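Local coordinates for hypothetical protein (Neisseria meningitidis Z2491, PDB 2F46) that is a putative phosphatase, probably hydrolysing phosphate esters as a bacterial member of the nonclassical, eukaryotic-like phosphatases, at residues 41-55 and 101-115. Residues are numbered along the deposited sequence; the frame is centred on the assembly and turned at random.
Sequences LGIKTIICNRPDREE and AEYPVLAYCRTGTRC. Unlike the reference sequence in segment 41-55: Ile46 (reference Val). Unlike the reference sequence in segment 101-115: Tyr103 (reference Ser).
Ile46 and Leu106 run side by side from parallel strands, Ile46 CD1 3.7 Å from Leu106 CD2, and mark the tightly packed heart. A backbone ladder from Leu106 N to Thr45 O through to Asn49 N and Tyr108 O joins strands 45-48 and 105-108. With chi1 at 74°, the Tyr108 ring swings over strand 45-48: Cys48 CA lies over its face, Cys48 SG approaches obliquely and Ile46 CG2 meets its edge. Beyond the strands, where Cys109-Arg114 forms a CX4R loop, one residue shorter than the classical CX5R P-loop, charge takes over. Arg114 grips Glu54 end-on, NH2 to OE1 (3.0 Å) and NH1 to OE2 (2.9 Å), while Arg50 NE reaches Glu54 OE1 at 2.8 Å. Arg50 NH2 meets Glu55 OE2 straight, on its anti lone pair; the exposed Arg110, whose CB covers the Arg50 guanidinium, brings NE from above that carboxylate plane, longer (3.2 Å) and bent (142°). At the other end, where Glu102 is exposed, buried Thr45 OG1 still donates to Glu102 O (2.6 Å), and a water links it to Glu102 N. Strands 24-27 and 75-78 flank the pair; helix 61-68 covers the Ile46 and Tyr108 side, helix 88-99 that of Ile47 and Ala107.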
loop_
_atom_site.group_PDB
_atom_site.type_symbol
_atom_site.label_atom_id
_atom_site.label_comp_id
_atom_site.label_asym_id
_atom_site.label_seq_id
_atom_site.Cartn_x
_atom_site.Cartn_y
_atom_site.Cartn_z
ATOM N N LEU A 41 -2.191 3.563 15.815
ATOM C CA LEU A 41 -2.300 2.252 15.253
ATOM C C LEU A 41 -1.041 1.410 15.483
ATOM O O LEU A 41 -1.085 0.219 15.245
ATOM C CB LEU A 41 -2.513 2.359 13.742
ATOM C CG LEU A 41 -3.874 2.838 13.273
ATOM C CD1 LEU A 41 -3.831 3.151 11.763
ATOM C CD2 LEU A 41 -4.924 1.804 13.586
ATOM N N GLY A 42 0.041 2.049 15.915
ATOM C CA GLY A 42 1.277 1.345 16.212
ATOM C C GLY A 42 1.963 0.789 14.963
ATOM O O GLY A 42 2.623 -0.242 14.995
ATOM N N ILE A 43 1.795 1.513 13.856
ATOM C CA ILE A 43 2.457 1.158 12.603
ATOM C C ILE A 43 3.965 1.048 12.821
ATOM O O ILE A 43 4.553 1.948 13.371
ATOM C CB ILE A 43 2.144 2.201 11.489
ATOM C CG1 ILE A 43 0.638 2.325 11.205
ATOM C CG2 ILE A 43 2.929 1.863 10.203
ATOM C CD1 ILE A 43 -0.058 1.114 10.883
ATOM N N LYS A 44 4.551 -0.043 12.374
ATOM C CA LYS A 44 5.999 -0.211 12.497
ATOM C C LYS A 44 6.737 -0.117 11.170
ATOM O O LYS A 44 7.941 0.097 11.177
ATOM C CB LYS A 44 6.285 -1.540 13.172
ATOM C CG LYS A 44 5.878 -1.569 14.657
ATOM C CD LYS A 44 6.688 -0.566 15.448
ATOM C CE LYS A 44 6.471 -0.622 16.924
ATOM N NZ LYS A 44 7.188 0.587 17.477
ATOM N N THR A 45 6.050 -0.313 10.057
ATOM C CA THR A 45 6.686 -0.270 8.733
ATOM C C THR A 45 5.809 0.501 7.763
ATOM O O THR A 45 4.595 0.313 7.727
ATOM C CB THR A 45 6.871 -1.676 8.165
ATOM O OG1 THR A 45 7.553 -2.476 9.138
ATOM C CG2 THR A 45 7.633 -1.673 6.843
ATOM N N ILE A 46 6.440 1.399 6.998
ATOM C CA ILE A 46 5.806 2.208 5.961
ATOM C C ILE A 46 6.379 1.791 4.623
ATOM O O ILE A 46 7.605 1.773 4.455
ATOM C CB ILE A 46 6.091 3.719 6.157
ATOM C CG1 ILE A 46 5.269 4.261 7.334
ATOM C CG2 ILE A 46 5.858 4.540 4.871
ATOM C CD1 ILE A 46 3.817 4.527 7.031
ATOM N N ILE A 47 5.493 1.490 3.679
ATOM C CA ILE A 47 5.837 1.256 2.278
ATOM C C ILE A 47 5.147 2.343 1.433
ATOM O O ILE A 47 3.919 2.534 1.505
ATOM C CB ILE A 47 5.390 -0.105 1.735
ATOM C CG1 ILE A 47 6.042 -1.229 2.551
ATOM C CG2 ILE A 47 5.811 -0.257 0.283
ATOM C CD1 ILE A 47 5.526 -2.635 2.279
ATOM N N CYS A 48 5.919 3.095 0.659
ATOM C CA CYS A 48 5.414 4.059 -0.268
ATOM C C CYS A 48 5.508 3.546 -1.654
ATOM O O CYS A 48 6.623 3.235 -2.127
ATOM C CB CYS A 48 6.198 5.345 -0.190
ATOM S SG CYS A 48 5.802 6.573 -1.411
ATOM N N ASN A 49 4.350 3.446 -2.297
ATOM C CA ASN A 49 4.288 2.914 -3.669
ATOM C C ASN A 49 4.126 3.953 -4.765
ATOM O O ASN A 49 3.725 3.644 -5.871
ATOM C CB ASN A 49 3.210 1.806 -3.807
ATOM C CG ASN A 49 3.520 0.560 -3.005
ATOM O OD1 ASN A 49 2.709 0.115 -2.171
ATOM N ND2 ASN A 49 4.673 -0.081 -3.285
ATOM N N ARG A 50 4.417 5.208 -4.390
ATOM C CA ARG A 50 4.219 6.381 -5.232
ATOM C C ARG A 50 5.560 6.980 -5.590
ATOM O O ARG A 50 6.322 7.324 -4.690
ATOM C CB ARG A 50 3.379 7.454 -4.505
ATOM C CG ARG A 50 2.845 8.493 -5.436
ATOM C CD ARG A 50 2.022 9.501 -4.687
ATOM N NE ARG A 50 1.367 10.340 -5.643
ATOM C CZ ARG A 50 0.598 11.371 -5.347
ATOM N NH1 ARG A 50 0.407 11.744 -4.095
ATOM N NH2 ARG A 50 0.021 12.030 -6.331
ATOM N N PRO A 51 5.838 7.153 -6.894
ATOM C CA PRO A 51 7.007 7.986 -7.239
ATOM C C PRO A 51 6.877 9.389 -6.645
ATOM O O PRO A 51 5.794 9.935 -6.589
ATOM C CB PRO A 51 6.941 8.051 -8.768
ATOM C CG PRO A 51 6.072 6.873 -9.175
ATOM C CD PRO A 51 5.067 6.755 -8.082
ATOM N N ASP A 52 8.008 9.985 -6.261
ATOM C CA ASP A 52 8.006 11.382 -5.836
ATOM C C ASP A 52 7.641 12.253 -7.048
ATOM O O ASP A 52 7.934 11.865 -8.190
ATOM C CB ASP A 52 9.381 11.811 -5.316
ATOM C CG ASP A 52 9.754 11.226 -3.954
ATOM O OD1 ASP A 52 8.854 10.841 -3.179
ATOM O OD2 ASP A 52 10.981 11.171 -3.663
ATOM N N ARG A 53 7.022 13.396 -6.759
ATOM C CA ARG A 53 6.787 14.498 -7.724
ATOM C C ARG A 53 5.713 14.164 -8.738
ATOM O O ARG A 53 5.702 14.711 -9.847
ATOM C CB ARG A 53 8.091 14.931 -8.406
ATOM C CG ARG A 53 9.220 15.203 -7.453
ATOM C CD ARG A 53 8.860 16.310 -6.496
ATOM N NE ARG A 53 9.914 16.434 -5.496
ATOM C CZ ARG A 53 11.033 17.152 -5.645
ATOM N NH1 ARG A 53 11.253 17.871 -6.747
ATOM N NH2 ARG A 53 11.945 17.133 -4.673
ATOM N N GLU A 54 4.753 13.325 -8.341
ATOM C CA GLU A 54 3.554 13.161 -9.146
ATOM C C GLU A 54 2.685 14.411 -9.109
ATOM O O GLU A 54 2.059 14.727 -10.108
ATOM C CB GLU A 54 2.734 11.915 -8.731
ATOM C CG GLU A 54 3.333 10.627 -9.222
ATOM C CD GLU A 54 2.404 9.406 -9.112
ATOM O OE1 GLU A 54 1.430 9.470 -8.327
ATOM O OE2 GLU A 54 2.689 8.401 -9.847
ATOM N N GLU A 55 2.641 15.095 -7.972
ATOM C CA GLU A 55 1.925 16.379 -7.820
ATOM C C GLU A 55 2.821 17.361 -7.078
ATOM O O GLU A 55 3.659 16.953 -6.280
ATOM C CB GLU A 55 0.660 16.223 -7.012
ATOM C CG GLU A 55 -0.307 15.250 -7.552
ATOM C CD GLU A 55 -1.538 15.160 -6.670
ATOM O OE1 GLU A 55 -2.411 16.047 -6.764
ATOM O OE2 GLU A 55 -1.638 14.208 -5.879
ATOM N N ALA A 101 8.928 -7.604 7.215
ATOM C CA ALA A 101 8.667 -6.371 7.965
ATOM C C ALA A 101 8.263 -6.610 9.416
ATOM O O ALA A 101 7.719 -7.669 9.755
ATOM C CB ALA A 101 7.524 -5.614 7.284
ATOM N N GLU A 102 8.503 -5.629 10.270
ATOM C CA GLU A 102 7.808 -5.578 11.537
ATOM C C GLU A 102 6.383 -5.143 11.236
ATOM O O GLU A 102 6.129 -4.288 10.345
ATOM C CB GLU A 102 8.454 -4.611 12.527
ATOM C CG GLU A 102 9.932 -4.864 12.767
ATOM C CD GLU A 102 10.276 -6.272 13.102
ATOM O OE1 GLU A 102 10.036 -6.675 14.257
ATOM O OE2 GLU A 102 10.830 -6.977 12.228
ATOM N N TYR A 103 5.454 -5.774 11.943
ATOM C CA TYR A 103 4.017 -5.495 11.783
ATOM C C TYR A 103 3.465 -4.563 12.841
ATOM O O TYR A 103 3.967 -4.506 13.954
ATOM C CB TYR A 103 3.237 -6.818 11.833
ATOM C CG TYR A 103 3.699 -7.868 10.855
ATOM C CD1 TYR A 103 3.950 -7.552 9.514
ATOM C CD2 TYR A 103 3.815 -9.188 11.225
ATOM C CE1 TYR A 103 4.334 -8.501 8.631
ATOM C CE2 TYR A 103 4.211 -10.160 10.324
ATOM C CZ TYR A 103 4.487 -9.790 9.031
ATOM O OH TYR A 103 4.864 -10.765 8.143
ATOM N N PRO A 104 2.398 -3.826 12.522
ATOM C CA PRO A 104 1.741 -3.765 11.229
ATOM C C PRO A 104 2.465 -2.880 10.211
ATOM O O PRO A 104 3.211 -1.972 10.591
ATOM C CB PRO A 104 0.349 -3.168 11.559
ATOM C CG PRO A 104 0.456 -2.529 12.829
ATOM C CD PRO A 104 1.667 -3.055 13.541
ATOM N N VAL A 105 2.146 -3.139 8.939
ATOM C CA VAL A 105 2.664 -2.385 7.787
ATOM C C VAL A 105 1.569 -1.431 7.324
ATOM O O VAL A 105 0.398 -1.811 7.310
ATOM C CB VAL A 105 3.045 -3.320 6.616
ATOM C CG1 VAL A 105 3.557 -2.497 5.463
ATOM C CG2 VAL A 105 4.104 -4.373 7.042
ATOM N N LEU A 106 1.935 -0.203 6.962
ATOM C CA LEU A 106 1.056 0.711 6.244
ATOM C C LEU A 106 1.681 0.979 4.875
ATOM O O LEU A 106 2.808 1.517 4.805
ATOM C CB LEU A 106 0.925 2.031 6.999
ATOM C CG LEU A 106 0.159 3.174 6.329
ATOM C CD1 LEU A 106 -1.171 2.805 5.866
ATOM C CD2 LEU A 106 0.085 4.332 7.331
ATOM N N ALA A 107 0.944 0.673 3.829
ATOM C CA ALA A 107 1.346 1.007 2.460
ATOM C C ALA A 107 0.490 2.132 1.926
ATOM O O ALA A 107 -0.718 2.171 2.176
ATOM C CB ALA A 107 1.270 -0.189 1.553
ATOM N N TYR A 108 1.093 3.073 1.210
ATOM C CA TYR A 108 0.309 4.165 0.623
ATOM C C TYR A 108 0.742 4.522 -0.812
ATOM O O TYR A 108 1.870 4.202 -1.234
ATOM C CB TYR A 108 0.355 5.451 1.460
ATOM C CG TYR A 108 1.649 6.246 1.412
ATOM C CD1 TYR A 108 2.692 5.967 2.249
ATOM C CD2 TYR A 108 1.806 7.314 0.529
ATOM C CE1 TYR A 108 3.861 6.724 2.267
ATOM C CE2 TYR A 108 2.958 8.080 0.537
ATOM C CZ TYR A 108 4.007 7.769 1.382
ATOM O OH TYR A 108 5.150 8.525 1.348
ATOM N N CYS A 109 -0.173 5.105 -1.571
ATOM C CA CYS A 109 0.219 5.724 -2.811
ATOM C C CYS A 109 -0.606 6.996 -2.830
ATOM O O CYS A 109 -0.873 7.604 -1.786
ATOM C CB CYS A 109 0.059 4.773 -4.019
ATOM S SG CYS A 109 -1.580 4.542 -4.745
ATOM N N ARG A 110 -0.998 7.440 -4.000
ATOM C CA ARG A 110 -1.853 8.642 -4.034
ATOM C C ARG A 110 -3.222 8.322 -3.440
ATOM O O ARG A 110 -3.802 9.129 -2.684
ATOM C CB ARG A 110 -2.032 9.127 -5.477
ATOM C CG ARG A 110 -2.835 10.425 -5.566
ATOM C CD ARG A 110 -2.981 10.899 -6.994
ATOM N NE ARG A 110 -3.739 12.148 -7.035
ATOM C CZ ARG A 110 -5.064 12.237 -7.050
ATOM N NH1 ARG A 110 -5.831 11.148 -7.044
ATOM N NH2 ARG A 110 -5.627 13.443 -7.080
ATOM N N THR A 111 -3.748 7.145 -3.781
ATOM C CA THR A 111 -5.073 6.719 -3.357
ATOM C C THR A 111 -5.121 5.420 -2.582
ATOM O O THR A 111 -6.149 5.106 -1.975
ATOM C CB THR A 111 -5.945 6.466 -4.580
ATOM O OG1 THR A 111 -5.316 5.472 -5.405
ATOM C CG2 THR A 111 -6.211 7.734 -5.347
ATOM N N GLY A 112 -4.044 4.637 -2.627
ATOM C CA GLY A 112 -4.064 3.268 -2.134
ATOM C C GLY A 112 -4.317 2.244 -3.229
ATOM O O GLY A 112 -4.198 1.040 -2.977
ATOM N N THR A 113 -4.602 2.683 -4.450
ATOM C CA THR A 113 -4.855 1.769 -5.570
ATOM C C THR A 113 -3.655 0.876 -5.857
ATOM O O THR A 113 -3.784 -0.327 -6.046
ATOM C CB THR A 113 -5.237 2.555 -6.823
ATOM O OG1 THR A 113 -6.470 3.238 -6.524
ATOM C CG2 THR A 113 -5.448 1.650 -8.021
ATOM N N ARG A 114 -2.484 1.490 -5.931
ATOM C CA ARG A 114 -1.300 0.677 -6.282
ATOM C C ARG A 114 -0.977 -0.356 -5.229
ATOM O O ARG A 114 -0.638 -1.511 -5.590
ATOM C CB ARG A 114 -0.100 1.567 -6.559
ATOM C CG ARG A 114 -0.217 2.301 -7.880
ATOM C CD ARG A 114 0.799 3.464 -7.987
ATOM N NE ARG A 114 0.178 4.712 -7.569
ATOM C CZ ARG A 114 0.662 5.905 -7.888
ATOM N NH1 ARG A 114 1.787 6.022 -8.558
ATOM N NH2 ARG A 114 -0.022 6.989 -7.548
ATOM N N CYS A 115 -1.098 0.012 -3.951
ATOM C CA CYS A 115 -0.887 -0.915 -2.839
ATOM C C CYS A 115 -1.854 -2.102 -2.966
ATOM O O CYS A 115 -1.485 -3.287 -2.895
ATOM C CB CYS A 115 -1.049 -0.198 -1.499
ATOM S SG CYS A 115 -0.248 1.462 -1.428
HETATM O O HOH W 1 10.107 -3.345 9.286
#